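Local coordinates for beta-1,4-mannanase (Caldicellulosiruptor saccharolyticus, PDB 1PMH), which binds mannohexaose through a family 27 carbohydrate-binding module with a jellyroll beta-sandwich fold, probably anchoring a beta-1,4-mannanase to its polysaccharide, at residues Lys45-Leu50 / Tyr174-Arg179; Asn58-Gly63 / Val159-Gly164; Glu74-Phe79 / Lys153-Leu158. All blocks are in the same frame, centred on the assembly; numbering follows the deposited sequence. Where two conformers were deposited one is given.

The three contacts sample both sheets of the beta-sandwich. Interaction 1 belongs to one sheet; interactions 2 and 3 belong to the opposing sheet, where both use strand 153-165 and reach the glycan pocket. The centres of interactions 2 and 3 lie about 23 Å apart, so strand 153-165 carries R155, paired with E74, at one part of the glycan and Q161, beside W60 and Q62, at another. Between the sheets, L50 CD1 packs 3.6 Å from F162 CE1, joining interactions 1 and 2, while V178 CG1 meets L158 CD2 at 3.7 Å, joining interactions 1 and 3. D176 and Y46 bring the calcium site to interaction 1; the glycan contacts belong to the other two.

Interaction 1: Lys45-Leu50 / Tyr174-Arg179. With CA (calcium ion), chain C.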
loop_
_atom_site.group_PDB
_atom_site.type_symbol
_atom_site.label_atom_id
_atom_site.label_comp_id
_atom_site.label_asym_id
_atom_site.label_seq_id
_atom_site.Cartn_x
_atom_site.Cartn_y
_atom_site.Cartn_z
ATOM N N LYS A 45 -12.899 1.185 11.216
ATOM C CA LYS A 45 -13.758 2.223 10.645
ATOM C C LYS A 45 -13.209 2.902 9.381
ATOM O O LYS A 45 -13.985 3.291 8.498
ATOM C CB LYS A 45 -14.014 3.323 11.666
ATOM C CG LYS A 45 -14.981 4.416 11.257
ATOM C CD LYS A 45 -15.344 5.160 12.522
ATOM C CE LYS A 45 -16.324 6.260 12.334
ATOM N NZ LYS A 45 -16.888 6.636 13.688
ATOM N N TYR A 46 -11.881 2.999 9.291
ATOM C CA TYR A 46 -11.248 3.795 8.253
ATOM C C TYR A 46 -10.216 3.022 7.455
ATOM O O TYR A 46 -9.524 2.162 7.983
ATOM C CB TYR A 46 -10.525 5.014 8.857
ATOM C CG TYR A 46 -11.402 5.998 9.629
ATOM C CD1 TYR A 46 -12.170 6.952 8.970
ATOM C CD2 TYR A 46 -11.444 5.967 11.014
ATOM C CE1 TYR A 46 -12.979 7.861 9.688
ATOM C CE2 TYR A 46 -12.217 6.876 11.743
ATOM C CZ TYR A 46 -12.967 7.801 11.069
ATOM O OH TYR A 46 -13.733 8.707 11.761
ATOM N N ALA A 47 -10.021 3.411 6.202
ATOM C CA ALA A 47 -8.988 2.884 5.329
ATOM C C ALA A 47 -8.492 4.002 4.445
ATOM O O ALA A 47 -9.160 5.010 4.270
ATOM C CB ALA A 47 -9.517 1.726 4.513
ATOM N N LEU A 48 -7.316 3.795 3.866
ATOM C CA LEU A 48 -6.741 4.717 2.920
ATOM C C LEU A 48 -7.271 4.416 1.552
ATOM O O LEU A 48 -7.033 3.345 1.020
ATOM C CB LEU A 48 -5.226 4.677 2.988
ATOM C CG LEU A 48 -4.488 5.808 2.257
ATOM C CD1 LEU A 48 -4.631 7.104 3.027
ATOM C CD2 LEU A 48 -3.048 5.435 2.042
ATOM N N ARG A 49 -7.928 5.392 0.928
ATOM C CA ARG A 49 -8.458 5.259 -0.414
ATOM C C ARG A 49 -7.545 5.950 -1.422
ATOM O O ARG A 49 -7.289 7.171 -1.300
ATOM C CB ARG A 49 -9.879 5.856 -0.478
ATOM C CG ARG A 49 -10.501 5.776 -1.865
ATOM C CD ARG A 49 -11.934 6.257 -1.872
ATOM N NE ARG A 49 -12.413 6.404 -3.244
ATOM C CZ ARG A 49 -13.615 6.149 -3.682
ATOM N NH1 ARG A 49 -14.597 5.781 -2.877
ATOM N NH2 ARG A 49 -13.833 6.359 -4.966
ATOM N N LEU A 50 -7.122 5.217 -2.437
ATOM C CA LEU A 50 -6.311 5.718 -3.543
ATOM C C LEU A 50 -7.186 5.657 -4.779
ATOM O O LEU A 50 -7.556 4.588 -5.233
ATOM C CB LEU A 50 -5.090 4.825 -3.728
ATOM C CG LEU A 50 -4.243 4.528 -2.493
ATOM C CD1 LEU A 50 -3.134 3.525 -2.825
ATOM C CD2 LEU A 50 -3.724 5.798 -1.886
ATOM N N TYR A 174 -7.713 0.398 -1.971
ATOM C CA TYR A 174 -7.610 0.771 -0.569
ATOM C C TYR A 174 -6.433 0.057 0.066
ATOM O O TYR A 174 -6.135 -1.098 -0.233
ATOM C CB TYR A 174 -8.876 0.447 0.220
ATOM C CG TYR A 174 -10.156 1.004 -0.332
ATOM C CD1 TYR A 174 -10.813 0.395 -1.392
ATOM C CD2 TYR A 174 -10.764 2.135 0.239
ATOM C CE1 TYR A 174 -12.027 0.899 -1.889
ATOM C CE2 TYR A 174 -11.954 2.643 -0.286
ATOM C CZ TYR A 174 -12.583 2.038 -1.335
ATOM O OH TYR A 174 -13.772 2.487 -1.852
ATOM N N LEU A 175 -5.794 0.739 0.987
ATOM C CA LEU A 175 -4.798 0.162 1.866
ATOM C C LEU A 175 -5.281 0.265 3.296
ATOM O O LEU A 175 -5.901 1.249 3.704
ATOM C CB LEU A 175 -3.459 0.855 1.775
ATOM C CG LEU A 175 -2.675 0.660 0.531
ATOM C CD1 LEU A 175 -1.421 1.536 0.583
ATOM C CD2 LEU A 175 -2.261 -0.795 0.350
ATOM N N ASP A 176 -4.966 -0.744 4.091
ATOM C CA ASP A 176 -5.256 -0.674 5.530
ATOM C C ASP A 176 -4.240 -1.544 6.255
ATOM O O ASP A 176 -3.580 -2.414 5.681
ATOM C CB ASP A 176 -6.689 -1.120 5.838
ATOM C CG ASP A 176 -7.289 -0.541 7.109
ATOM O OD1 ASP A 176 -6.598 0.183 7.842
ATOM O OD2 ASP A 176 -8.457 -0.814 7.393
ATOM N N ASN A 177 -4.188 -1.318 7.567
ATOM C CA ASN A 177 -3.398 -2.185 8.449
ATOM C C ASN A 177 -1.980 -2.379 7.935
ATOM O O ASN A 177 -1.458 -3.501 7.863
ATOM C CB ASN A 177 -4.124 -3.495 8.676
ATOM C CG ASN A 177 -5.420 -3.284 9.427
ATOM O OD1 ASN A 177 -5.536 -2.364 10.239
ATOM N ND2 ASN A 177 -6.399 -4.113 9.179
ATOM N N VAL A 178 -1.357 -1.243 7.635
ATOM C CA VAL A 178 0.063 -1.277 7.271
ATOM C C VAL A 178 0.827 -1.295 8.582
ATOM O O VAL A 178 0.692 -0.386 9.371
ATOM C CB VAL A 178 0.408 -0.054 6.415
ATOM C CG1 VAL A 178 1.916 -0.019 6.161
ATOM C CG2 VAL A 178 -0.410 -0.064 5.103
ATOM N N ARG A 179 1.617 -2.340 8.802
ATOM C CA ARG A 179 2.291 -2.535 10.069
ATOM C C ARG A 179 3.763 -2.834 9.844
ATOM O O ARG A 179 4.133 -3.647 8.983
ATOM C CB ARG A 179 1.670 -3.685 10.876
ATOM C CG ARG A 179 0.217 -3.412 11.231
ATOM C CD ARG A 179 -0.298 -4.346 12.270
ATOM N NE ARG A 179 -0.509 -5.634 11.631
ATOM C CZ ARG A 179 -0.885 -6.709 12.321
ATOM N NH1 ARG A 179 -0.968 -6.667 13.641
ATOM N NH2 ARG A 179 -1.104 -7.843 11.670
HETATM CA CA CA C . -8.446 0.745 9.412
HETATM O O HOH W 1 -7.706 -0.912 10.861
#
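L48 and L175 form an antiparallel hydrogen-bonded pair between strands 47-50 and 174-179, whose axes approach to 4.7 Å at 160°: L48 N donates to L175 O at 2.9 Å, and L175 N returns a bond to L48 O. The two leucines share the interior face of the sheet with L50, whose CD1 reaches L175 CD1 at 4.3 Å. On the other face, R49 and Y174 lie side by side and point the same way. The extended R49 chain, with CG anti to the backbone N (chi1 179°), runs beside the ring so that CG lies 3.8 Å from Y174 CE2. Guanidinium and ring planes are 72° apart, and both polar ends turn to D38, which forms a salt bridge with R49 NH1 and a hydrogen bond with Y174 OH. Beyond the paired residues, D176 grips the calcium ion with both carboxylate oxygens, and Y46 O binds it at 2.3 Å. D176 OD1 also accepts from N177 N, and N177 OD1 receives a hydrogen bond from a calcium-bound water. D10, E12 and N44 complete this calcium site, where the loop entering strand 47-53 meets strand 172-181 of the jellyroll beta-sandwich.

Interaction 2: Asn58-Gly63 / Val159-Gly164; sequences NGWDQG and VFQFAG. With BMA (beta-D-mannopyranose), chain B; BMA (beta-D-mannopyranose), chain D; EDO (1,2-ethanediol), chain E.
The W60 indole is sandwiched between a mannose ring and A163, a sugar-aromatic stack of the kind widely used by carbohydrate-binding modules. C5 of the chain B mannose lies over the centre of one face, 3.5 Å above the plane; A163 CB presses on the opposite face in a CH-pi contact, 3.3 Å from CE2. Next along the glycan, the chain D mannose is held by Q161: its O2 donates to Q161 OE1 at 2.6 Å, and Q161 NE2 donates to its O3. Q62 NE2 adds a weak bond to the same O3. The two glutamine amides stack with planes 19° apart, and their NE2 atoms, both donors, stand only 3.0 Å from each other without bonding. D64 accepts from both, through OD1 from Q161 NE2 and through OD2 from Q62 NE2, which would offset the closeness of the two donors. K106 NZ also bonds to the glycan.

Behind the binding surface, strands 61-63 and 159-164 pair antiparallel, with hydrogen-bonded pairs D61-G164 and G63-F162 flanking the non-hydrogen-bonded pair Q62-A163. W60 and D61 both face G164, forming a classic beta bulge. An Asx turn leads into it, N58 OD1 accepting from W60 N at 2.8 Å. On the other face of the sheet, F160 and F162 pack toward strand 172-181. The indole's rotation is further fixed at its edge, where W60 NE1 donates to Q62 OE1 at 2.8 Å, with the oxygen only 1° out of the ring plane.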
loop_
_atom_site.group_PDB
_atom_site.type_symbol
_atom_site.label_atom_id
_atom_site.label_comp_id
_atom_site.label_asym_id
_atom_site.label_seq_id
_atom_site.Cartn_x
_atom_site.Cartn_y
_atom_site.Cartn_z
ATOM N N ASN A 58 -0.154 1.545 -21.665
ATOM C CA ASN A 58 1.072 1.656 -20.914
ATOM C C ASN A 58 1.324 0.378 -20.130
ATOM O O ASN A 58 0.487 0.060 -19.288
ATOM C CB ASN A 58 0.911 2.880 -20.013
ATOM C CG ASN A 58 2.213 3.268 -19.296
ATOM O OD1 ASN A 58 3.093 2.420 -19.192
ATOM N ND2 ASN A 58 2.282 4.436 -18.853
ATOM N N GLY A 59 2.458 -0.305 -20.396
ATOM C CA GLY A 59 2.785 -1.522 -19.691
ATOM C C GLY A 59 3.353 -1.311 -18.312
ATOM O O GLY A 59 3.575 -2.295 -17.620
ATOM N N TRP A 60 3.624 -0.058 -17.948
ATOM C CA TRP A 60 4.136 0.250 -16.598
ATOM C C TRP A 60 3.701 1.671 -16.218
ATOM O O TRP A 60 4.495 2.611 -16.240
ATOM C CB TRP A 60 5.655 0.053 -16.547
ATOM C CG TRP A 60 6.122 0.009 -15.134
ATOM C CD1 TRP A 60 6.631 1.053 -14.443
ATOM C CD2 TRP A 60 6.059 -1.082 -14.226
ATOM N NE1 TRP A 60 6.918 0.672 -13.155
ATOM C CE2 TRP A 60 6.565 -0.635 -12.989
ATOM C CE3 TRP A 60 5.667 -2.416 -14.342
ATOM C CZ2 TRP A 60 6.698 -1.482 -11.884
ATOM C CZ3 TRP A 60 5.789 -3.228 -13.265
ATOM C CH2 TRP A 60 6.282 -2.764 -12.051
ATOM N N ASP A 61 2.443 1.813 -15.802
ATOM C CA ASP A 61 1.847 3.111 -15.536
ATOM C C ASP A 61 1.963 3.402 -14.034
ATOM O O ASP A 61 1.067 3.070 -13.248
ATOM C CB ASP A 61 0.392 3.088 -16.006
ATOM C CG ASP A 61 -0.248 4.438 -16.067
ATOM O OD1 ASP A 61 0.312 5.456 -15.603
ATOM O OD2 ASP A 61 -1.383 4.547 -16.603
ATOM N N GLN A 62 3.101 3.959 -13.649
ATOM C CA GLN A 62 3.584 3.948 -12.282
ATOM C C GLN A 62 3.138 5.159 -11.473
ATOM O O GLN A 62 3.020 6.271 -11.994
ATOM C CB GLN A 62 5.129 3.923 -12.328
ATOM C CG GLN A 62 5.847 3.742 -11.005
ATOM C CD GLN A 62 7.342 3.786 -11.157
ATOM O OE1 GLN A 62 7.925 3.069 -11.997
ATOM N NE2 GLN A 62 8.011 4.593 -10.361
ATOM N N GLY A 63 2.935 4.951 -10.172
ATOM C CA GLY A 63 2.716 6.002 -9.205
ATOM C C GLY A 63 3.311 5.548 -7.887
ATOM O O GLY A 63 3.362 4.356 -7.619
ATOM N N VAL A 159 7.350 3.379 1.048
ATOM C CA VAL A 159 6.761 3.666 -0.236
ATOM C C VAL A 159 6.015 2.446 -0.743
ATOM O O VAL A 159 6.543 1.332 -0.724
ATOM C CB VAL A 159 7.797 4.131 -1.247
ATOM C CG1 VAL A 159 7.182 4.329 -2.633
ATOM C CG2 VAL A 159 8.482 5.414 -0.770
ATOM N N PHE A 160 4.796 2.704 -1.208
ATOM C CA PHE A 160 4.032 1.753 -1.989
ATOM C C PHE A 160 3.990 2.259 -3.429
ATOM O O PHE A 160 3.534 3.361 -3.677
ATOM C CB PHE A 160 2.603 1.602 -1.496
ATOM C CG PHE A 160 2.492 0.867 -0.200
ATOM C CD1 PHE A 160 2.800 1.481 0.970
ATOM C CD2 PHE A 160 2.055 -0.463 -0.173
ATOM C CE1 PHE A 160 2.722 0.815 2.210
ATOM C CE2 PHE A 160 1.955 -1.135 1.015
ATOM C CZ PHE A 160 2.296 -0.462 2.179
ATOM N N GLN A 161 4.538 1.452 -4.347
ATOM C CA GLN A 161 4.493 1.736 -5.750
ATOM C C GLN A 161 3.383 0.907 -6.379
ATOM O O GLN A 161 3.264 -0.258 -6.085
ATOM C CB GLN A 161 5.825 1.436 -6.406
ATOM C CG GLN A 161 5.832 1.762 -7.890
ATOM C CD GLN A 161 7.211 1.530 -8.466
ATOM O OE1 GLN A 161 7.455 0.509 -9.137
ATOM N NE2 GLN A 161 8.122 2.435 -8.215
ATOM N N PHE A 162 2.600 1.534 -7.263
ATOM C CA PHE A 162 1.600 0.857 -8.046
ATOM C C PHE A 162 1.919 1.109 -9.494
ATOM O O PHE A 162 2.241 2.237 -9.864
ATOM C CB PHE A 162 0.209 1.403 -7.722
ATOM C CG PHE A 162 -0.221 1.145 -6.333
ATOM C CD1 PHE A 162 0.116 2.002 -5.300
ATOM C CD2 PHE A 162 -0.987 0.014 -6.033
ATOM C CE1 PHE A 162 -0.257 1.705 -3.996
ATOM C CE2 PHE A 162 -1.328 -0.255 -4.703
ATOM C CZ PHE A 162 -0.991 0.606 -3.735
ATOM N N ALA A 163 1.739 0.117 -10.354
ATOM C CA ALA A 163 1.965 0.342 -11.784
ATOM C C ALA A 163 0.975 -0.456 -12.590
ATOM O O ALA A 163 0.940 -1.680 -12.543
ATOM C CB ALA A 163 3.400 -0.027 -12.210
ATOM N N GLY A 164 0.161 0.255 -13.357
ATOM C CA GLY A 164 -0.733 -0.438 -14.283
ATOM C C GLY A 164 0.070 -1.158 -15.369
ATOM O O GLY A 164 0.983 -0.610 -15.950
HETATM C C1 BMA B . 9.501 -3.942 -15.072
HETATM C C2 BMA B . 10.302 -4.542 -13.940
HETATM C C3 BMA B . 10.226 -3.594 -12.752
HETATM C C4 BMA B . 10.496 -2.182 -13.172
HETATM C C5 BMA B . 9.636 -1.732 -14.361
HETATM C C6 BMA B . 9.918 -0.343 -14.872
HETATM O O2 BMA B . 11.655 -4.654 -14.339
HETATM O O3 BMA B . 11.040 -4.031 -11.669
HETATM O O4 BMA B . 10.154 -1.402 -12.051
HETATM O O5 BMA B . 9.839 -2.640 -15.434
HETATM O O6 BMA B . 11.286 -0.184 -15.177
HETATM C C1 BMA D . 11.009 -0.324 -11.796
HETATM C C2 BMA D . 10.312 0.654 -10.901
HETATM C C3 BMA D . 11.297 1.779 -10.599
HETATM C C4 BMA D . 12.610 1.187 -10.059
HETATM C C5 BMA D . 13.133 0.082 -10.953
HETATM C C6 BMA D . 14.334 -0.579 -10.299
HETATM O O2 BMA D . 9.936 0.013 -9.703
HETATM O O3 BMA D . 10.663 2.718 -9.721
HETATM O O4 BMA D . 13.618 2.158 -10.133
HETATM O O5 BMA D . 12.148 -0.893 -11.163
HETATM O O6 BMA D . 14.905 -1.432 -11.227
HETATM C C1 EDO E . -3.006 8.613 -15.373
HETATM O O1 EDO E . -1.973 9.559 -15.254
HETATM C C2 EDO E . -2.251 7.311 -15.295
HETATM O O2 EDO E . -2.861 6.614 -16.342
#

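Interaction 3: Glu74-Phe79 / Lys153-Leu158; sequences EGQFDF and KKRAQL. With BMA (beta-D-mannopyranose), chain F; EDO (1,2-ethanediol), chain G.
A156 and F77 make the close-packed part of this contact, their CB atoms 3.6 Å apart. Backbone bonds join the segments here: A156 N to G75 O, then the reciprocal pair F77 N to K154 O and K154 N to F77 O. F79 extends the packing with CE2 3.9 Å from K154 CB, the side chains crossing at about a right angle. F77 CD2 stands over the centre of the F79 ring face, while the polar end of K154 turns to F150 in a cation-pi contact.

Toward solvent the contact opens out. D78 and K153 meet through aliphatic atoms, D78 CB to K153 CG. Their charged ends, D78 OD2 and K153 NZ, stay 6.1 Å apart; D78 OD1 bonds to T80 instead. Q76, in one of its two conformers, is bent at chi2 (-110°) and reaches back across the K154-R155 peptide, and a water links its NE2 to K153 O.

E74 and R155 also meet on the exposed side. In one of two conformers of E74, R155 meets the carboxylate side-on, NE donating to OE1 at 2.9 Å and NH2 to OE2 at 3.0 Å. Because the carboxylate and guanidinium planes are 62° apart, NH2 meets OE2 from above the carboxylate plane. Both residues belong to the glycan pocket, with O6 of the chain F mannose 3.6 Å from R155 NH2. W68 of strand 61-68 touches both side chains, and the short strand 76-78 borders strand 153-165 in this sheet, while F79 packs across the sandwich on I180 of strand 172-181.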
loop_
_atom_site.group_PDB
_atom_site.type_symbol
_atom_site.label_atom_id
_atom_site.label_comp_id
_atom_site.label_asym_id
_atom_site.label_seq_id
_atom_site.Cartn_x
_atom_site.Cartn_y
_atom_site.Cartn_z
ATOM N N GLU A 74 12.313 13.366 6.297
ATOM C CA GLU A 74 13.741 13.116 6.329
ATOM C C GLU A 74 14.181 12.505 7.658
ATOM O O GLU A 74 15.377 12.360 7.920
ATOM C CB GLU A 74 14.698 14.223 5.895
ATOM C CG GLU A 74 14.691 14.464 4.408
ATOM C CD GLU A 74 15.386 13.403 3.594
ATOM O OE1 GLU A 74 15.939 12.382 4.074
ATOM O OE2 GLU A 74 15.303 13.613 2.374
ATOM N N GLY A 75 13.244 12.063 8.479
ATOM C CA GLY A 75 13.637 11.354 9.680
ATOM C C GLY A 75 14.249 10.014 9.398
ATOM O O GLY A 75 14.094 9.462 8.324
ATOM N N GLN A 76 14.935 9.494 10.416
ATOM C CA GLN A 76 15.454 8.153 10.414
ATOM C C GLN A 76 14.647 7.362 11.439
ATOM O O GLN A 76 13.992 7.934 12.320
ATOM C CB GLN A 76 16.988 8.168 10.524
ATOM C CG GLN A 76 17.690 8.987 9.381
ATOM C CD GLN A 76 18.508 8.222 8.306
ATOM O OE1 GLN A 76 18.506 8.589 7.085
ATOM N NE2 GLN A 76 19.182 7.158 8.739
ATOM N N PHE A 77 14.581 6.062 11.256
ATOM C CA PHE A 77 13.861 5.180 12.150
ATOM C C PHE A 77 14.744 3.984 12.394
ATOM O O PHE A 77 15.373 3.466 11.466
ATOM C CB PHE A 77 12.539 4.723 11.525
ATOM C CG PHE A 77 11.705 3.822 12.415
ATOM C CD1 PHE A 77 10.837 4.344 13.347
ATOM C CD2 PHE A 77 11.755 2.446 12.246
ATOM C CE1 PHE A 77 10.086 3.503 14.169
ATOM C CE2 PHE A 77 10.967 1.598 13.002
ATOM C CZ PHE A 77 10.169 2.127 13.966
ATOM N N ASP A 78 14.810 3.542 13.638
ATOM C CA ASP A 78 15.618 2.395 14.014
ATOM C C ASP A 78 14.829 1.123 13.816
ATOM O O ASP A 78 13.951 0.787 14.612
ATOM C CB ASP A 78 16.123 2.575 15.439
ATOM C CG ASP A 78 17.203 1.584 15.778
ATOM O OD1 ASP A 78 17.415 0.640 14.986
ATOM O OD2 ASP A 78 17.858 1.713 16.824
ATOM N N PHE A 79 15.118 0.429 12.716
ATOM C CA PHE A 79 14.488 -0.843 12.387
ATOM C C PHE A 79 15.074 -2.044 13.127
ATOM O O PHE A 79 14.680 -3.163 12.838
ATOM C CB PHE A 79 14.474 -1.088 10.875
ATOM C CG PHE A 79 13.620 -0.145 10.080
ATOM C CD1 PHE A 79 12.278 -0.393 9.893
ATOM C CD2 PHE A 79 14.150 0.998 9.490
ATOM C CE1 PHE A 79 11.513 0.471 9.150
ATOM C CE2 PHE A 79 13.369 1.881 8.742
ATOM C CZ PHE A 79 12.037 1.604 8.601
ATOM N N LYS A 153 19.217 1.836 11.856
ATOM C CA LYS A 153 18.664 3.135 11.518
ATOM C C LYS A 153 18.721 3.361 10.005
ATOM O O LYS A 153 19.779 3.234 9.384
ATOM C CB LYS A 153 19.396 4.229 12.279
ATOM C CG LYS A 153 19.165 4.245 13.771
ATOM C CD LYS A 153 20.217 5.123 14.471
ATOM C CE LYS A 153 21.547 4.414 14.632
ATOM N NZ LYS A 153 22.681 5.062 15.363
ATOM N N LYS A 154 17.559 3.698 9.440
ATOM C CA LYS A 154 17.418 3.959 8.015
ATOM C C LYS A 154 16.470 5.115 7.828
ATOM O O LYS A 154 15.654 5.440 8.674
ATOM C CB LYS A 154 16.869 2.704 7.310
ATOM C CG LYS A 154 17.832 1.491 7.266
ATOM C CD LYS A 154 19.020 1.714 6.385
ATOM C CE LYS A 154 19.782 0.426 6.222
ATOM N NZ LYS A 154 20.969 0.608 5.369
ATOM N N ARG A 155 16.547 5.713 6.641
ATOM C CA ARG A 155 15.644 6.765 6.232
ATOM C C ARG A 155 14.207 6.247 6.280
ATOM O O ARG A 155 13.895 5.232 5.679
ATOM C CB ARG A 155 16.012 7.207 4.823
ATOM C CG ARG A 155 15.338 8.427 4.313
ATOM C CD ARG A 155 16.015 8.892 3.026
ATOM N NE ARG A 155 15.414 10.092 2.456
ATOM C CZ ARG A 155 14.393 10.081 1.628
ATOM N NH1 ARG A 155 13.803 8.955 1.260
ATOM N NH2 ARG A 155 13.931 11.242 1.182
ATOM N N ALA A 156 13.348 6.969 6.992
ATOM C CA ALA A 156 12.090 6.436 7.489
ATOM C C ALA A 156 10.897 6.643 6.564
ATOM O O ALA A 156 9.806 6.975 7.034
ATOM C CB ALA A 156 11.781 6.987 8.829
ATOM N N GLN A 157 11.121 6.485 5.256
ATOM C CA GLN A 157 10.028 6.654 4.297
ATOM C C GLN A 157 9.657 5.279 3.744
ATOM O O GLN A 157 10.463 4.616 3.097
ATOM C CB GLN A 157 10.430 7.638 3.206
ATOM C CG GLN A 157 9.224 7.989 2.362
ATOM C CD GLN A 157 9.556 8.866 1.185
ATOM O OE1 GLN A 157 10.555 8.651 0.490
ATOM N NE2 GLN A 157 8.730 9.887 0.949
ATOM N N LEU A 158 8.402 4.912 3.962
ATOM C CA LEU A 158 7.838 3.688 3.388
ATOM C C LEU A 158 7.106 4.120 2.132
ATOM O O LEU A 158 6.323 5.064 2.173
ATOM C CB LEU A 158 6.886 3.078 4.395
ATOM C CG LEU A 158 6.239 1.757 4.103
ATOM C CD1 LEU A 158 7.209 0.633 3.930
ATOM C CD2 LEU A 158 5.223 1.446 5.188
HETATM C C1 BMA F . 15.792 11.904 -4.958
HETATM C C2 BMA F . 16.088 13.244 -5.631
HETATM C C3 BMA F . 17.113 14.078 -4.862
HETATM C C4 BMA F . 16.582 14.361 -3.458
HETATM C C5 BMA F . 16.293 13.022 -2.792
HETATM C C6 BMA F . 15.563 13.096 -1.448
HETATM O O2 BMA F . 14.894 13.995 -5.749
HETATM O O3 BMA F . 17.402 15.260 -5.584
HETATM O O4 BMA F . 17.537 15.072 -2.698
HETATM O O5 BMA F . 15.523 12.142 -3.590
HETATM O O6 BMA F . 14.192 13.449 -1.597
HETATM C C1 EDO G . 4.701 11.209 2.099
HETATM O O1 EDO G . 6.032 10.762 1.901
HETATM C C2 EDO G . 4.492 12.142 3.282
HETATM O O2 EDO G . 4.640 11.565 4.557
HETATM O O HOH W 2 20.965 5.230 7.846
#